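Local coordinates for protein 4-hydroxy-tetrahydrodipicolinate synthase (Methanocaldococcus jannaschii DSM 2661, PDB 2YXG) that probably catalyses the condensation of pyruvate with aspartate-beta-semialdehyde, a Schiff-base aldolase step on the diaminopimelate route to lysine, at residues I129-V134 with V140-K145; K251-M256 with N281-L286. One frame throughout, in Å; residues are numbered along the deposited sequence.

Interaction 1 comes first along the chain and closes before interaction 2 opens. It belongs to the eight-stranded parallel barrel: strand 129-133 is tied to the 140-145 segment, which runs into helix 144-153. Interaction 2 lies on the far side of the chain's centre and pairs helix 248-256 with helix 273-286, both of which follow the last barrel strand, 199-202. The two contacts do not touch. Their centres are 32 Å apart and their nearest atoms about 15 Å apart. Interaction 1 is part of the barrel; it includes the predicted catalytic Tyr132 and lies close to Lys161. Interaction 2 is packing between two helices of the C-terminal part.

Interaction 1 (I129-V134 with V140-K145); sequences IVLYNV and VNLEPK
The side-chain amides of Asn133 and Asn141 meet with their planes turned 43° apart. Asn133 ND2 donates to Asn141 OD1 at 2.8 Å, and the acceptor lies close to the plane of the Asn133 amide. The bond reaches Asn141 OD1 with a tilt of 20° from its carbonyl plane. Over one face of the Asn133 carbonyl sits the backbone N of Leu142. It donates to Asn133 OD1 at 2.9 Å; the N-H points almost straight at the oxygen but comes from above the carbonyl plane. A water donates to Asn133 OD1 from the other side of the amide plane. The same water links Val134 N to Val140 O, so it bridges the two backbones.

Asn133 CG is anti to the backbone N (chi1 -179°), which carries the amide across to the 140-145 segment. Glu162 accepts a further bond from Asn133 ND2, and Asn164 donates to Asn141 OD1. The buried amide is thus held at both ends, and its rotation is fixed.

Beside the polar network, Leu131 CD1 meets Leu142 CD2 at 4.0 Å, the two side chains crossing at about a right angle. Leu142 also packs on Leu114 of helix 111-124.

Tyr132, the predicted proton donor/acceptor, points away from this contact and makes a cation-pi contact with Lys161. The contact ties the C-terminal, catalytic end of a TIM-barrel strand to the loop between helices 135-138 and 144-153.

Interaction 2 (K251-M256 with N281-L286); sequences KTALNM and NVLKDL
Leu283 reaches across from helix 273-286 to Ala253 and Met256 of helix 248-256. This is helix-helix packing in the C-terminal helical part that follows the TIM barrel in this DapA-family enzyme. The contact is small, burying 107 Å² over both sides. Ala253 and Leu283 are the nearest CA pair, 7.7 Å apart.

The meeting is apolar, and no hydrogen bond crosses between the two segments. Leu283 does its touching through one branch, CD1. Its CG is anti to the carbonyl carbon (chi1 -68°), and the chain beyond extends toward the other helix. Ala253 and Met256 are three residues apart, so they lie on neighbouring turns of the same helix face. CD1 comes alongside Ala253, where the short side chain lets it approach the backbone as well: Ala253 CA and Leu283 CD1 are 4.1 Å apart. Met256 runs out extended beyond CG and crosses Leu283 at about a right angle.

More apolar packing surrounds the pair. Leu237 of helix 224-240 also touches Leu283, and Leu279, one turn earlier in helix 273-286, touches Ala253 and Thr252.

Polar bonds of the 251-256 segment run within its helix and, from Lys251, to other parts of the chain. Met256 N donates to Thr252 O at 2.9 Å. Thr252 OG1 bonds back to Ile248 O. Lys251 turns to another side, where NZ forms a salt bridge with Glu46 and hydrogen bonds to the backbone oxygens of Glu263 and Thr11.

The closest side-chain approach between the helices is Met256 SD to Leu283 CD1, at 3.7 Å.

Interaction 1 (I129-V134 with V140-K145)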
ATOM      1  N   ILE A 129      -0.906  30.429  -8.294  1.00 22.60           N
ATOM      2  CA  ILE A 129      -1.588  29.282  -7.682  1.00 22.86           C
ATOM      3  C   ILE A 129      -0.581  28.240  -7.220  1.00 22.77           C
ATOM      4  O   ILE A 129       0.264  27.813  -8.003  1.00 22.37           O
ATOM      5  CB  ILE A 129      -2.542  28.606  -8.707  1.00 23.27           C
ATOM      6  CG1 ILE A 129      -3.699  29.558  -9.027  1.00 20.23           C
ATOM      7  CG2 ILE A 129      -3.018  27.166  -8.174  1.00 24.51           C
ATOM      8  CD1 ILE A 129      -4.291  29.311 -10.324  1.00 19.48           C
ATOM      9  N   VAL A 130      -0.672  27.852  -5.950  1.00 22.62           N
ATOM     10  CA  VAL A 130       0.056  26.699  -5.427  1.00 20.71           C
ATOM     11  C   VAL A 130      -0.849  25.444  -5.437  1.00 19.18           C
ATOM     12  O   VAL A 130      -1.872  25.363  -4.727  1.00 18.56           O
ATOM     13  CB  VAL A 130       0.599  27.018  -4.007  1.00 20.97           C
ATOM     14  CG1 VAL A 130       1.533  25.896  -3.483  1.00 21.39           C
ATOM     15  CG2 VAL A 130       1.360  28.351  -4.018  1.00 21.44           C
ATOM     16  N   LEU A 131      -0.462  24.478  -6.239  1.00 17.85           N
ATOM     17  CA  LEU A 131      -1.131  23.190  -6.275  1.00 19.72           C
ATOM     18  C   LEU A 131      -0.736  22.377  -5.037  1.00 20.49           C
ATOM     19  O   LEU A 131       0.426  22.351  -4.693  1.00 22.91           O
ATOM     20  CB  LEU A 131      -0.736  22.424  -7.532  1.00 19.76           C
ATOM     21  CG  LEU A 131      -1.082  23.077  -8.907  1.00 17.63           C
ATOM     22  CD1 LEU A 131      -0.618  22.207 -10.062  1.00 16.81           C
ATOM     23  CD2 LEU A 131      -2.554  23.318  -9.036  1.00 18.14           C
ATOM     24  N   TYR A 132      -1.687  21.772  -4.335  1.00 19.19           N
ATOM     25  CA  TYR A 132      -1.327  20.968  -3.149  1.00 18.21           C
ATOM     26  C   TYR A 132      -1.680  19.496  -3.402  1.00 17.85           C
ATOM     27  O   TYR A 132      -2.835  19.163  -3.653  1.00 17.45           O
ATOM     28  CB  TYR A 132      -2.044  21.513  -1.931  1.00 18.32           C
ATOM     29  CG  TYR A 132      -1.849  20.744  -0.634  1.00 19.82           C
ATOM     30  CD1 TYR A 132      -0.729  19.915  -0.425  1.00 19.27           C
ATOM     31  CD2 TYR A 132      -2.761  20.891   0.409  1.00 19.25           C
ATOM     32  CE1 TYR A 132      -0.563  19.216   0.754  1.00 19.26           C
ATOM     33  CE2 TYR A 132      -2.587  20.219   1.613  1.00 18.44           C
ATOM     34  CZ  TYR A 132      -1.490  19.388   1.778  1.00 21.06           C
ATOM     35  OH  TYR A 132      -1.296  18.727   2.976  1.00 21.52           O
ATOM     36  N   ASN A 133      -0.665  18.642  -3.396  1.00 17.44           N
ATOM     37  CA  ASN A 133      -0.840  17.228  -3.606  1.00 18.56           C
ATOM     38  C   ASN A 133      -0.535  16.490  -2.293  1.00 17.98           C
ATOM     39  O   ASN A 133       0.534  16.659  -1.706  1.00 17.27           O
ATOM     40  CB  ASN A 133       0.107  16.729  -4.743  1.00 19.61           C
ATOM     41  CG  ASN A 133      -0.040  15.225  -5.040  1.00 18.78           C
ATOM     42  OD1 ASN A 133      -1.165  14.716  -5.262  1.00 18.13           O
ATOM     43  ND2 ASN A 133       1.093  14.525  -5.091  1.00 17.11           N
ATOM     44  N   VAL A 134      -1.473  15.674  -1.826  1.00 18.18           N
ATOM     45  CA  VAL A 134      -1.241  14.902  -0.558  1.00 18.10           C
ATOM     46  C   VAL A 134      -2.030  13.628  -0.638  1.00 17.86           C
ATOM     47  O   VAL A 134      -3.077  13.487  -0.018  1.00 18.58           O
ATOM     48  CB  VAL A 134      -1.553  15.765   0.743  1.00 17.91           C
ATOM     49  CG1 VAL A 134      -3.015  16.306   0.712  1.00 17.61           C
ATOM     50  CG2 VAL A 134      -1.229  15.022   2.057  1.00 16.73           C
ATOM     51  N   VAL A 140      -5.819  10.529  -4.223  1.00 22.09           N
ATOM     52  CA  VAL A 140      -5.359  10.766  -5.571  1.00 21.07           C
ATOM     53  C   VAL A 140      -3.920  11.346  -5.581  1.00 21.28           C
ATOM     54  O   VAL A 140      -3.483  12.039  -4.650  1.00 22.07           O
ATOM     55  CB  VAL A 140      -6.412  11.609  -6.310  1.00 21.73           C
ATOM     56  CG1 VAL A 140      -6.348  13.113  -5.899  1.00 19.90           C
ATOM     57  CG2 VAL A 140      -6.322  11.386  -7.792  1.00 22.65           C
ATOM     58  N   ASN A 141      -3.168  11.022  -6.610  1.00 20.83           N
ATOM     59  CA  ASN A 141      -1.850  11.574  -6.788  1.00 20.72           C
ATOM     60  C   ASN A 141      -1.816  12.415  -8.059  1.00 20.59           C
ATOM     61  O   ASN A 141      -2.075  11.902  -9.139  1.00 21.84           O
ATOM     62  CB  ASN A 141      -0.790  10.464  -6.845  1.00 19.98           C
ATOM     63  CG  ASN A 141       0.661  11.037  -6.969  1.00 21.16           C
ATOM     64  OD1 ASN A 141       1.035  11.951  -6.219  1.00 22.66           O
ATOM     65  ND2 ASN A 141       1.450  10.535  -7.960  1.00 18.19           N
ATOM     66  N   LEU A 142      -1.533  13.694  -7.929  1.00 19.77           N
ATOM     67  CA  LEU A 142      -1.344  14.552  -9.091  1.00 20.15           C
ATOM     68  C   LEU A 142       0.029  14.269  -9.718  1.00 21.07           C
ATOM     69  O   LEU A 142       1.062  14.532  -9.110  1.00 22.66           O
ATOM     70  CB  LEU A 142      -1.393  16.011  -8.672  1.00 18.14           C
ATOM     71  CG  LEU A 142      -1.132  17.113  -9.730  1.00 18.93           C
ATOM     72  CD1 LEU A 142      -2.258  17.153 -10.845  1.00 15.52           C
ATOM     73  CD2 LEU A 142      -1.029  18.406  -9.040  1.00 12.79           C
ATOM     74  N   GLU A 143       0.032  13.753 -10.932  1.00 20.85           N
ATOM     75  CA  GLU A 143       1.248  13.284 -11.570  1.00 21.16           C
ATOM     76  C   GLU A 143       2.018  14.439 -12.144  1.00 20.80           C
ATOM     77  O   GLU A 143       1.398  15.405 -12.607  1.00 19.77           O
ATOM     78  CB  GLU A 143       0.921  12.277 -12.670  1.00 20.07           C
ATOM     79  CG  GLU A 143       0.359  11.043 -12.032  1.00 27.80           C
ATOM     80  CD  GLU A 143      -0.149   9.993 -13.022  1.00 35.53           C
ATOM     81  OE1 GLU A 143       0.105  10.098 -14.243  1.00 40.54           O
ATOM     82  OE2 GLU A 143      -0.785   9.035 -12.562  1.00 41.40           O
ATOM     83  N   PRO A 144       3.376  14.328 -12.142  1.00 20.23           N
ATOM     84  CA  PRO A 144       4.201  15.394 -12.742  1.00 20.33           C
ATOM     85  C   PRO A 144       3.825  15.675 -14.222  1.00 21.58           C
ATOM     86  O   PRO A 144       3.874  16.836 -14.647  1.00 20.82           O
ATOM     87  CB  PRO A 144       5.660  14.889 -12.548  1.00 21.20           C
ATOM     88  CG  PRO A 144       5.557  13.892 -11.344  1.00 19.42           C
ATOM     89  CD  PRO A 144       4.186  13.225 -11.574  1.00 19.21           C
ATOM     90  N   LYS A 145       3.356  14.675 -14.983  1.00 22.19           N
ATOM     91  CA  LYS A 145       2.953  14.963 -16.373  1.00 23.89           C
ATOM     92  C   LYS A 145       1.783  15.927 -16.420  1.00 22.72           C
ATOM     93  O   LYS A 145       1.717  16.759 -17.315  1.00 22.34           O
ATOM     94  CB  LYS A 145       2.631  13.698 -17.205  1.00 25.10           C
ATOM     95  CG  LYS A 145       1.350  12.905 -16.782  1.00 26.91           C
ATOM     96  CD  LYS A 145       1.106  11.714 -17.789  1.00 28.39           C
ATOM     97  CE  LYS A 145      -0.124  10.834 -17.398  1.00 30.92           C
ATOM     98  NZ  LYS A 145      -0.319   9.570 -18.249  1.00 32.16           N
TER
HETATM   99  O   HOH W   1      -3.350  14.797  -3.417  1.00 13.56           O

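Interaction 2 (K251-M256 with N281-L286)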
ATOM      1  N   LYS A 251      -2.341  21.970  17.449  1.00 19.84           N
ATOM      2  CA  LYS A 251      -3.192  22.750  18.345  1.00 21.67           C
ATOM      3  C   LYS A 251      -2.942  22.357  19.838  1.00 22.08           C
ATOM      4  O   LYS A 251      -2.969  23.184  20.746  1.00 21.89           O
ATOM      5  CB  LYS A 251      -4.646  22.564  17.945  1.00 21.48           C
ATOM      6  CG  LYS A 251      -5.449  23.855  17.879  1.00 25.02           C
ATOM      7  CD  LYS A 251      -6.929  23.642  17.355  1.00 24.14           C
ATOM      8  CE  LYS A 251      -7.356  24.882  16.615  1.00 22.91           C
ATOM      9  NZ  LYS A 251      -8.820  24.996  16.439  1.00 24.84           N
ATOM     10  N   THR A 252      -2.677  21.076  20.082  1.00 21.80           N
ATOM     11  CA  THR A 252      -2.487  20.616  21.437  1.00 21.99           C
ATOM     12  C   THR A 252      -1.227  21.281  21.972  1.00 22.76           C
ATOM     13  O   THR A 252      -1.236  21.807  23.108  1.00 22.70           O
ATOM     14  CB  THR A 252      -2.352  19.137  21.451  1.00 21.13           C
ATOM     15  OG1 THR A 252      -3.531  18.599  20.849  1.00 24.57           O
ATOM     16  CG2 THR A 252      -2.187  18.615  22.856  1.00 21.83           C
ATOM     17  N   ALA A 253      -0.168  21.276  21.133  1.00 22.32           N
ATOM     18  CA  ALA A 253       1.074  21.917  21.436  1.00 22.12           C
ATOM     19  C   ALA A 253       0.941  23.449  21.712  1.00 23.36           C
ATOM     20  O   ALA A 253       1.482  23.932  22.702  1.00 22.85           O
ATOM     21  CB  ALA A 253       2.074  21.645  20.344  1.00 21.41           C
ATOM     22  N   LEU A 254       0.248  24.193  20.837  1.00 23.21           N
ATOM     23  CA  LEU A 254      -0.018  25.632  21.080  1.00 24.92           C
ATOM     24  C   LEU A 254      -0.771  25.863  22.380  1.00 24.93           C
ATOM     25  O   LEU A 254      -0.445  26.792  23.086  1.00 25.49           O
ATOM     26  CB  LEU A 254      -0.810  26.305  19.934  1.00 23.65           C
ATOM     27  CG  LEU A 254       0.052  26.290  18.664  1.00 25.65           C
ATOM     28  CD1 LEU A 254      -0.764  26.630  17.422  1.00 24.68           C
ATOM     29  CD2 LEU A 254       1.289  27.235  18.835  1.00 23.38           C
ATOM     30  N   ASN A 255      -1.789  25.061  22.667  1.00 24.42           N
ATOM     31  CA  ASN A 255      -2.475  25.195  23.961  1.00 26.62           C
ATOM     32  C   ASN A 255      -1.557  24.956  25.170  1.00 26.12           C
ATOM     33  O   ASN A 255      -1.621  25.688  26.173  1.00 25.22           O
ATOM     34  CB  ASN A 255      -3.700  24.276  24.050  1.00 26.77           C
ATOM     35  CG  ASN A 255      -4.839  24.760  23.182  1.00 29.13           C
ATOM     36  OD1 ASN A 255      -5.414  23.988  22.419  1.00 31.82           O
ATOM     37  ND2 ASN A 255      -5.173  26.049  23.293  1.00 30.07           N
ATOM     38  N   MET A 256      -0.711  23.927  25.068  1.00 26.18           N
ATOM     39  CA  MET A 256       0.256  23.622  26.129  1.00 26.55           C
ATOM     40  C   MET A 256       1.215  24.787  26.373  1.00 27.16           C
ATOM     41  O   MET A 256       1.684  25.002  27.504  1.00 27.59           O
ATOM     42  CB  MET A 256       1.066  22.374  25.789  1.00 25.64           C
ATOM     43  CG  MET A 256       0.311  21.071  26.030  1.00 26.29           C
ATOM     44  SD  MET A 256       1.274  19.705  25.316  1.00 27.45           S
ATOM     45  CE  MET A 256       0.220  18.322  25.746  1.00 24.04           C
ATOM     46  N   ASN A 281       6.626  15.769  26.618  1.00 23.07           N
ATOM     47  CA  ASN A 281       8.048  15.508  26.899  1.00 23.58           C
ATOM     48  C   ASN A 281       8.895  16.134  25.817  1.00 22.31           C
ATOM     49  O   ASN A 281       9.918  16.720  26.120  1.00 22.22           O
ATOM     50  CB  ASN A 281       8.344  14.000  27.063  1.00 23.12           C
ATOM     51  CG  ASN A 281       7.632  13.397  28.268  1.00 25.13           C
ATOM     52  OD1 ASN A 281       7.213  14.117  29.149  1.00 22.64           O
ATOM     53  ND2 ASN A 281       7.468  12.066  28.287  1.00 27.29           N
ATOM     54  N   VAL A 282       8.480  16.028  24.557  1.00 22.94           N
ATOM     55  CA  VAL A 282       9.281  16.673  23.520  1.00 23.55           C
ATOM     56  C   VAL A 282       9.306  18.216  23.657  1.00 23.39           C
ATOM     57  O   VAL A 282      10.363  18.822  23.480  1.00 22.44           O
ATOM     58  CB  VAL A 282       9.095  16.150  22.031  1.00 24.83           C
ATOM     59  CG1 VAL A 282       8.500  14.731  21.909  1.00 23.97           C
ATOM     60  CG2 VAL A 282       8.507  17.199  21.065  1.00 23.48           C
ATOM     61  N   LEU A 283       8.167  18.813  23.992  1.00 23.58           N
ATOM     62  CA  LEU A 283       8.081  20.267  24.270  1.00 25.04           C
ATOM     63  C   LEU A 283       8.996  20.709  25.432  1.00 27.20           C
ATOM     64  O   LEU A 283       9.679  21.730  25.343  1.00 26.77           O
ATOM     65  CB  LEU A 283       6.629  20.703  24.539  1.00 23.52           C
ATOM     66  CG  LEU A 283       5.738  20.609  23.292  1.00 23.66           C
ATOM     67  CD1 LEU A 283       4.322  20.854  23.646  1.00 21.07           C
ATOM     68  CD2 LEU A 283       6.212  21.550  22.128  1.00 23.16           C
ATOM     69  N   LYS A 284       8.961  19.917  26.513  1.00 30.05           N
ATOM     70  CA  LYS A 284       9.837  20.040  27.692  1.00 31.90           C
ATOM     71  C   LYS A 284      11.282  19.943  27.235  1.00 30.87           C
ATOM     72  O   LYS A 284      12.038  20.814  27.536  1.00 30.96           O
ATOM     73  CB  LYS A 284       9.469  18.959  28.725  1.00 32.60           C
ATOM     74  CG  LYS A 284      10.336  18.905  30.019  1.00 42.29           C
ATOM     75  CD  LYS A 284       9.655  19.548  31.290  1.00 48.67           C
ATOM     76  CE  LYS A 284       9.857  21.106  31.369  1.00 51.06           C
ATOM     77  NZ  LYS A 284       8.792  21.890  32.206  1.00 51.39           N
ATOM     78  N   ASP A 285      11.653  18.925  26.463  1.00 31.37           N
ATOM     79  CA  ASP A 285      13.040  18.803  25.989  1.00 32.26           C
ATOM     80  C   ASP A 285      13.556  20.011  25.210  1.00 32.03           C
ATOM     81  O   ASP A 285      14.722  20.306  25.304  1.00 31.05           O
ATOM     82  CB  ASP A 285      13.300  17.516  25.198  1.00 32.61           C
ATOM     83  CG  ASP A 285      13.148  16.284  26.063  1.00 38.00           C
ATOM     84  OD1 ASP A 285      13.129  16.468  27.319  1.00 44.90           O
ATOM     85  OD2 ASP A 285      13.036  15.136  25.529  1.00 39.89           O
ATOM     86  N   LEU A 286      12.694  20.696  24.463  1.00 31.67           N
ATOM     87  CA  LEU A 286      13.091  21.875  23.712  1.00 32.25           C
ATOM     88  C   LEU A 286      12.910  23.156  24.540  1.00 32.16           C
ATOM     89  O   LEU A 286      13.289  24.254  24.130  1.00 31.07           O
ATOM     90  CB  LEU A 286      12.270  21.967  22.411  1.00 32.09           C
ATOM     91  CG  LEU A 286      12.615  21.010  21.273  1.00 31.52           C
ATOM     92  CD1 LEU A 286      11.488  21.018  20.217  1.00 30.83           C
ATOM     93  CD2 LEU A 286      13.985  21.382  20.678  1.00 30.39           C
TER